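Local atomic coordinates of multi-copper Oxidase CueO (Ochrobactrum, PDB entry 6EVG), a protein that oxidises lignin model compounds and lignosulfonate as a laccase-like multicopper oxidase, probably passing the electrons to dioxygen. Residues L90-L95 and I100-P105; R478-V481 and P485-F488. All coordinates share one frame; numbering follows the deposited sequence.

Interaction 1 (L90-L95 and I100-P105); sequences LHWHGL and ILDGGP. With EDO (1,2-ethanediol), chain C.
His-91 and Trp-92, which meet Asp-102, belong to the His-X-His-Gly signature (His-91 to Gly-94) of the multicopper oxidases, whose histidines in relatives hold the trinuclear copper cluster. Asp-102, on the loop that follows strand 91-93, grips this signature from the side with both carboxylate oxygens. OD2 takes the N-H of His-91 ND1 at 3.0 Å on its syn side, almost in the plane of the imidazole, although ring and carboxylate are turned 35° apart. His-91 CG stands anti to its backbone N (chi1 163°), which carries ND1 across to the loop. The opposite ring nitrogen, NE2, is hydrogen-bonded to His-437 NE2. Asp-102 OD1, besides a weak, long bond from His-91 ND1, serves the backbone: it accepts the amide of Trp-92 at 2.9 Å in a nearly straight bond (169° at the hydrogen) and, from above the carboxylate plane, the amide of Gly-103. The carboxylate is thereby fixed from several directions.

One residue earlier on the loop, Leu-101 O receives NE1 of the Trp-92 indole, edge-on and in the carbonyl plane, at 2.9 Å in a bent bond, while Val-80 and Leu-78 of strand 75-82 pack against the indole. A water bridges Trp-92 O and Asp-102 OD2, the latter at 2.8 Å. OD2 also receives a hydroxyl of an ethanediol molecule, O1, at 2.7 Å. The other hydroxyl of this probable crystallisation additive, O2, binds Gly-103 O, and the molecule reaches His-439 ND1 as well. Gly-103 CA comes close to Leu-90 O, 3.2 Å away.

The aspartate thus probably acts as a second-shell clamp: the bond to ND1 would limit rotation of the His-91 ring and leave NE2 turned toward His-437, consistent with such histidines being trinuclear-copper ligands in relatives.

Interaction 2 (R478-V481 and P485-F488); sequences REAV and PFMF
Apolar packing between Ala-480 and Phe-486 joins the loop 478-481 to the start of strand 486-490. The methyl CB of Ala-480 meets the ring of Phe-486 obliquely, 3.5 Å from CD2, and lies a little farther from CG. Phe-486 CG stands anti to its own carbonyl carbon (chi1 -82°), and the ring consequently extends along the loop, past Ala-480 toward Arg-478. There one edge of the ring, at CE2, touches the aliphatic root of the arginine, 3.9 Å from Arg-478 CB. Pro-485 adds a looser contact on the strand side, its CA 4.3 Å from Ala-480 CB.

A second group of contacts sets backbone oxygens against the same aromatic. Arg-478 O lies in the ring plane at the rim, 3.8 Å from Phe-486 CE2, whereas Glu-479 O approaches that carbon obliquely at 3.6 Å. Where the segments are nearest in sequence, Val-481 O and Pro-485 N are 3.3 Å apart, but the proline nitrogen has no hydrogen to share.

The polar ties lead outside the pair. Arg-478 sends its guanidinium away from Phe-486, the chain bent at CG-CD (chi3 -91°), so that NH2 bonds Ser-442 OG and the charged group makes a cation-pi contact with Phe-96. Backbone bonds of Ala-480 with Thr-506 and of Phe-486 with Phe-504 fasten both segments to strand 501-506. The Phe-486 side chain also comes within about 3 Å, nearest atoms, of a bound ethanediol.

The phenyl ring lies between the loop backbone and the start of the strand. With the hydrogen bonds made to other parts of the chain, among them strand 501-506, the contact itself rests on shape and dispersion, aided perhaps by the slightly positive ring hydrogens of Phe-486 facing carbonyl oxygens.

In the fold
Interaction 1 precedes interaction 2 along the chain, the first in the N-terminal cupredoxin domain and the second in the C-terminal one, yet their centres are only 10 Å apart. Interaction 1 sits beside the edge strand 91-93 of one sheet, interaction 2 at the beginning of strand 486-490 in another. They meet directly: Ile-100 packs on Val-481, Pro-105 on Met-487, and Asp-102 on Phe-486. These touches place both contacts at the junction of the first and last cupredoxin domains, where multicopper oxidases hold their trinuclear copper site. Strand 486-490 ends at Cys-490, which binds a copper ion together with His-434 and His-495.

Interaction 1 (L90-L95 and I100-P105)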
loop_
_atom_site.group_PDB
_atom_site.type_symbol
_atom_site.label_atom_id
_atom_site.label_comp_id
_atom_site.label_asym_id
_atom_site.label_seq_id
_atom_site.Cartn_x
_atom_site.Cartn_y
_atom_site.Cartn_z
ATOM N N LEU A 90 -13.290 1.348 -4.868
ATOM C CA LEU A 90 -12.189 0.623 -4.201
ATOM C C LEU A 90 -11.349 -0.050 -5.281
ATOM O O LEU A 90 -11.885 -0.781 -6.126
ATOM C CB LEU A 90 -12.670 -0.402 -3.189
ATOM C CG LEU A 90 -13.376 0.190 -1.972
ATOM C CD1 LEU A 90 -13.967 -0.891 -1.095
ATOM C CD2 LEU A 90 -12.454 1.067 -1.120
ATOM N N HIS A 91 -10.037 0.188 -5.233
ATOM C CA HIS A 91 -9.037 -0.549 -5.999
ATOM C C HIS A 91 -8.493 -1.687 -5.129
ATOM O O HIS A 91 -8.091 -1.449 -3.994
ATOM C CB HIS A 91 -7.895 0.418 -6.427
ATOM C CG HIS A 91 -6.624 -0.202 -6.876
ATOM N ND1 HIS A 91 -6.539 -1.217 -7.791
ATOM C CD2 HIS A 91 -5.334 0.123 -6.554
ATOM C CE1 HIS A 91 -5.237 -1.520 -7.968
ATOM N NE2 HIS A 91 -4.498 -0.703 -7.241
ATOM N N TRP A 92 -8.524 -2.888 -5.689
ATOM C CA TRP A 92 -8.069 -4.101 -5.010
ATOM C C TRP A 92 -6.547 -4.183 -5.259
ATOM O O TRP A 92 -6.073 -4.832 -6.196
ATOM C CB TRP A 92 -8.813 -5.336 -5.518
ATOM C CG TRP A 92 -10.285 -5.216 -5.600
ATOM C CD1 TRP A 92 -11.019 -5.349 -6.721
ATOM C CD2 TRP A 92 -11.212 -4.972 -4.528
ATOM N NE1 TRP A 92 -12.351 -5.163 -6.463
ATOM C CE2 TRP A 92 -12.516 -4.912 -5.125
ATOM C CE3 TRP A 92 -11.107 -4.788 -3.143
ATOM C CZ2 TRP A 92 -13.653 -4.668 -4.361
ATOM C CZ3 TRP A 92 -12.235 -4.531 -2.405
ATOM C CH2 TRP A 92 -13.505 -4.472 -3.025
ATOM N N HIS A 93 -5.816 -3.467 -4.412
ATOM C CA HIS A 93 -4.360 -3.201 -4.541
ATOM C C HIS A 93 -3.576 -4.440 -4.110
ATOM O O HIS A 93 -3.363 -4.671 -2.928
ATOM C CB HIS A 93 -4.061 -1.966 -3.717
ATOM C CG HIS A 93 -2.703 -1.367 -3.923
ATOM N ND1 HIS A 93 -2.536 0.012 -3.863
ATOM C CD2 HIS A 93 -1.496 -1.958 -4.077
ATOM C CE1 HIS A 93 -1.233 0.245 -3.979
ATOM N NE2 HIS A 93 -0.577 -0.913 -4.103
ATOM N N GLY A 94 -3.171 -5.223 -5.113
ATOM C CA GLY A 94 -2.513 -6.488 -4.925
ATOM C C GLY A 94 -3.299 -7.714 -5.270
ATOM O O GLY A 94 -2.764 -8.805 -5.408
ATOM N N LEU A 95 -4.619 -7.551 -5.450
ATOM C CA LEU A 95 -5.449 -8.675 -5.862
ATOM C C LEU A 95 -5.317 -8.899 -7.347
ATOM O O LEU A 95 -5.140 -7.938 -8.118
ATOM C CB LEU A 95 -6.931 -8.395 -5.487
ATOM C CG LEU A 95 -7.829 -9.592 -5.331
ATOM C CD1 LEU A 95 -7.376 -10.426 -4.096
ATOM C CD2 LEU A 95 -9.270 -9.177 -5.188
ATOM N N ILE A 100 -12.203 -5.397 -15.333
ATOM C CA ILE A 100 -13.654 -5.228 -15.149
ATOM C C ILE A 100 -14.101 -5.517 -13.720
ATOM O O ILE A 100 -15.238 -5.199 -13.383
ATOM C CB ILE A 100 -14.442 -6.138 -16.126
ATOM C CG1 ILE A 100 -14.147 -7.612 -15.970
ATOM C CG2 ILE A 100 -14.315 -5.563 -17.550
ATOM C CD1 ILE A 100 -15.196 -8.526 -16.636
ATOM N N LEU A 101 -13.256 -6.137 -12.875
ATOM C CA LEU A 101 -13.586 -6.418 -11.472
ATOM C C LEU A 101 -12.917 -5.446 -10.503
ATOM O O LEU A 101 -13.074 -5.630 -9.277
ATOM C CB LEU A 101 -13.220 -7.839 -11.100
ATOM C CG LEU A 101 -13.787 -8.910 -12.000
ATOM C CD1 LEU A 101 -13.409 -10.302 -11.547
ATOM C CD2 LEU A 101 -15.252 -8.836 -12.163
ATOM N N ASP A 102 -12.201 -4.444 -11.027
ATOM C CA ASP A 102 -11.475 -3.498 -10.178
ATOM C C ASP A 102 -12.077 -2.122 -10.264
ATOM O O ASP A 102 -12.792 -1.812 -11.226
ATOM C CB ASP A 102 -10.002 -3.483 -10.617
ATOM C CG ASP A 102 -9.017 -3.024 -9.523
ATOM O OD1 ASP A 102 -9.464 -2.769 -8.399
ATOM O OD2 ASP A 102 -7.821 -2.907 -9.860
ATOM N N GLY A 103 -11.834 -1.297 -9.254
ATOM C CA GLY A 103 -12.423 0.032 -9.170
ATOM C C GLY A 103 -11.446 1.143 -9.551
ATOM O O GLY A 103 -10.248 1.080 -9.232
ATOM N N GLY A 104 -11.982 2.186 -10.136
ATOM C CA GLY A 104 -11.224 3.353 -10.519
ATOM C C GLY A 104 -12.111 4.395 -11.152
ATOM O O GLY A 104 -13.320 4.279 -11.131
ATOM N N PRO A 105 -11.499 5.421 -11.750
ATOM C CA PRO A 105 -12.309 6.601 -12.184
ATOM C C PRO A 105 -13.229 6.327 -13.370
ATOM O O PRO A 105 -14.067 7.195 -13.646
ATOM C CB PRO A 105 -11.240 7.648 -12.532
ATOM C CG PRO A 105 -10.048 6.837 -12.813
ATOM C CD PRO A 105 -10.059 5.629 -11.914
HETATM C C1 EDO C . -8.323 -0.370 -12.186
HETATM O O1 EDO C . -7.131 -0.916 -11.609
HETATM C C2 EDO C . -8.443 1.100 -12.191
HETATM O O2 EDO C . -8.125 1.654 -10.904
HETATM O O HOH W 1 -6.299 -5.127 -9.040
#

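Interaction 2 (R478-V481 and P485-F488)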
loop_
_atom_site.group_PDB
_atom_site.type_symbol
_atom_site.label_atom_id
_atom_site.label_comp_id
_atom_site.label_asym_id
_atom_site.label_seq_id
_atom_site.Cartn_x
_atom_site.Cartn_y
_atom_site.Cartn_z
ATOM N N ARG A 478 -2.890 -9.792 -16.498
ATOM C CA ARG A 478 -4.332 -9.575 -16.356
ATOM C C ARG A 478 -4.879 -8.686 -17.489
ATOM O O ARG A 478 -4.211 -7.769 -17.952
ATOM C CB ARG A 478 -4.630 -8.946 -15.011
ATOM C CG ARG A 478 -4.558 -9.986 -13.887
ATOM C CD ARG A 478 -4.201 -9.299 -12.629
ATOM N NE ARG A 478 -2.780 -9.263 -12.440
ATOM C CZ ARG A 478 -2.071 -8.666 -11.456
ATOM N NH1 ARG A 478 -2.536 -7.864 -10.527
ATOM N NH2 ARG A 478 -0.783 -8.901 -11.500
ATOM N N GLU A 479 -6.096 -8.989 -17.900
ATOM C CA GLU A 479 -6.694 -8.289 -19.046
ATOM C C GLU A 479 -7.303 -6.962 -18.671
ATOM O O GLU A 479 -8.057 -6.852 -17.674
ATOM C CB GLU A 479 -7.763 -9.144 -19.679
ATOM C CG GLU A 479 -8.375 -8.509 -20.929
ATOM C CD GLU A 479 -9.099 -9.534 -21.747
ATOM O OE1 GLU A 479 -10.231 -9.967 -21.406
ATOM O OE2 GLU A 479 -8.540 -9.952 -22.777
ATOM N N ALA A 480 -6.985 -5.946 -19.494
ATOM C CA ALA A 480 -7.579 -4.623 -19.381
ATOM C C ALA A 480 -8.236 -4.339 -20.708
ATOM O O ALA A 480 -7.597 -4.236 -21.727
ATOM C CB ALA A 480 -6.603 -3.523 -19.064
ATOM N N VAL A 481 -9.556 -4.209 -20.644
ATOM C CA VAL A 481 -10.378 -3.818 -21.789
ATOM C C VAL A 481 -10.436 -2.261 -21.878
ATOM O O VAL A 481 -10.237 -1.501 -20.935
ATOM C CB VAL A 481 -11.792 -4.474 -21.743
ATOM C CG1 VAL A 481 -11.684 -5.992 -21.823
ATOM C CG2 VAL A 481 -12.586 -4.052 -20.492
ATOM N N PRO A 485 -9.539 0.652 -18.473
ATOM C CA PRO A 485 -8.086 0.524 -18.521
ATOM C C PRO A 485 -7.490 0.305 -17.144
ATOM O O PRO A 485 -8.022 0.762 -16.123
ATOM C CB PRO A 485 -7.629 1.852 -19.101
ATOM C CG PRO A 485 -8.720 2.787 -18.777
ATOM C CD PRO A 485 -9.980 2.005 -18.819
ATOM N N PHE A 486 -6.327 -0.366 -17.110
ATOM C CA PHE A 486 -5.497 -0.353 -15.889
ATOM C C PHE A 486 -4.676 0.923 -15.875
ATOM O O PHE A 486 -4.666 1.686 -16.861
ATOM C CB PHE A 486 -4.640 -1.619 -15.836
ATOM C CG PHE A 486 -5.324 -2.864 -15.313
ATOM C CD1 PHE A 486 -6.059 -2.863 -14.157
ATOM C CD2 PHE A 486 -5.161 -4.086 -15.978
ATOM C CE1 PHE A 486 -6.599 -4.054 -13.645
ATOM C CE2 PHE A 486 -5.729 -5.244 -15.502
ATOM C CZ PHE A 486 -6.448 -5.223 -14.307
ATOM N N MET A 487 -4.083 1.233 -14.759
ATOM C CA MET A 487 -3.376 2.475 -14.557
ATOM C C MET A 487 -2.015 2.224 -13.969
ATOM O O MET A 487 -1.800 1.210 -13.316
ATOM C CB MET A 487 -4.180 3.410 -13.674
ATOM C CG MET A 487 -5.593 3.589 -14.352
ATOM S SD MET A 487 -6.664 4.669 -13.491
ATOM C CE MET A 487 -6.270 6.091 -14.286
ATOM N N PHE A 488 -1.122 3.187 -14.148
ATOM C CA PHE A 488 0.150 3.243 -13.442
ATOM C C PHE A 488 0.391 4.667 -13.043
ATOM O O PHE A 488 0.031 5.600 -13.779
ATOM C CB PHE A 488 1.279 2.583 -14.230
ATOM C CG PHE A 488 1.591 3.203 -15.570
ATOM C CD1 PHE A 488 0.865 2.848 -16.680
ATOM C CD2 PHE A 488 2.678 4.056 -15.785
ATOM C CE1 PHE A 488 1.195 3.331 -17.975
ATOM C CE2 PHE A 488 2.995 4.546 -17.050
ATOM C CZ PHE A 488 2.249 4.172 -18.145
#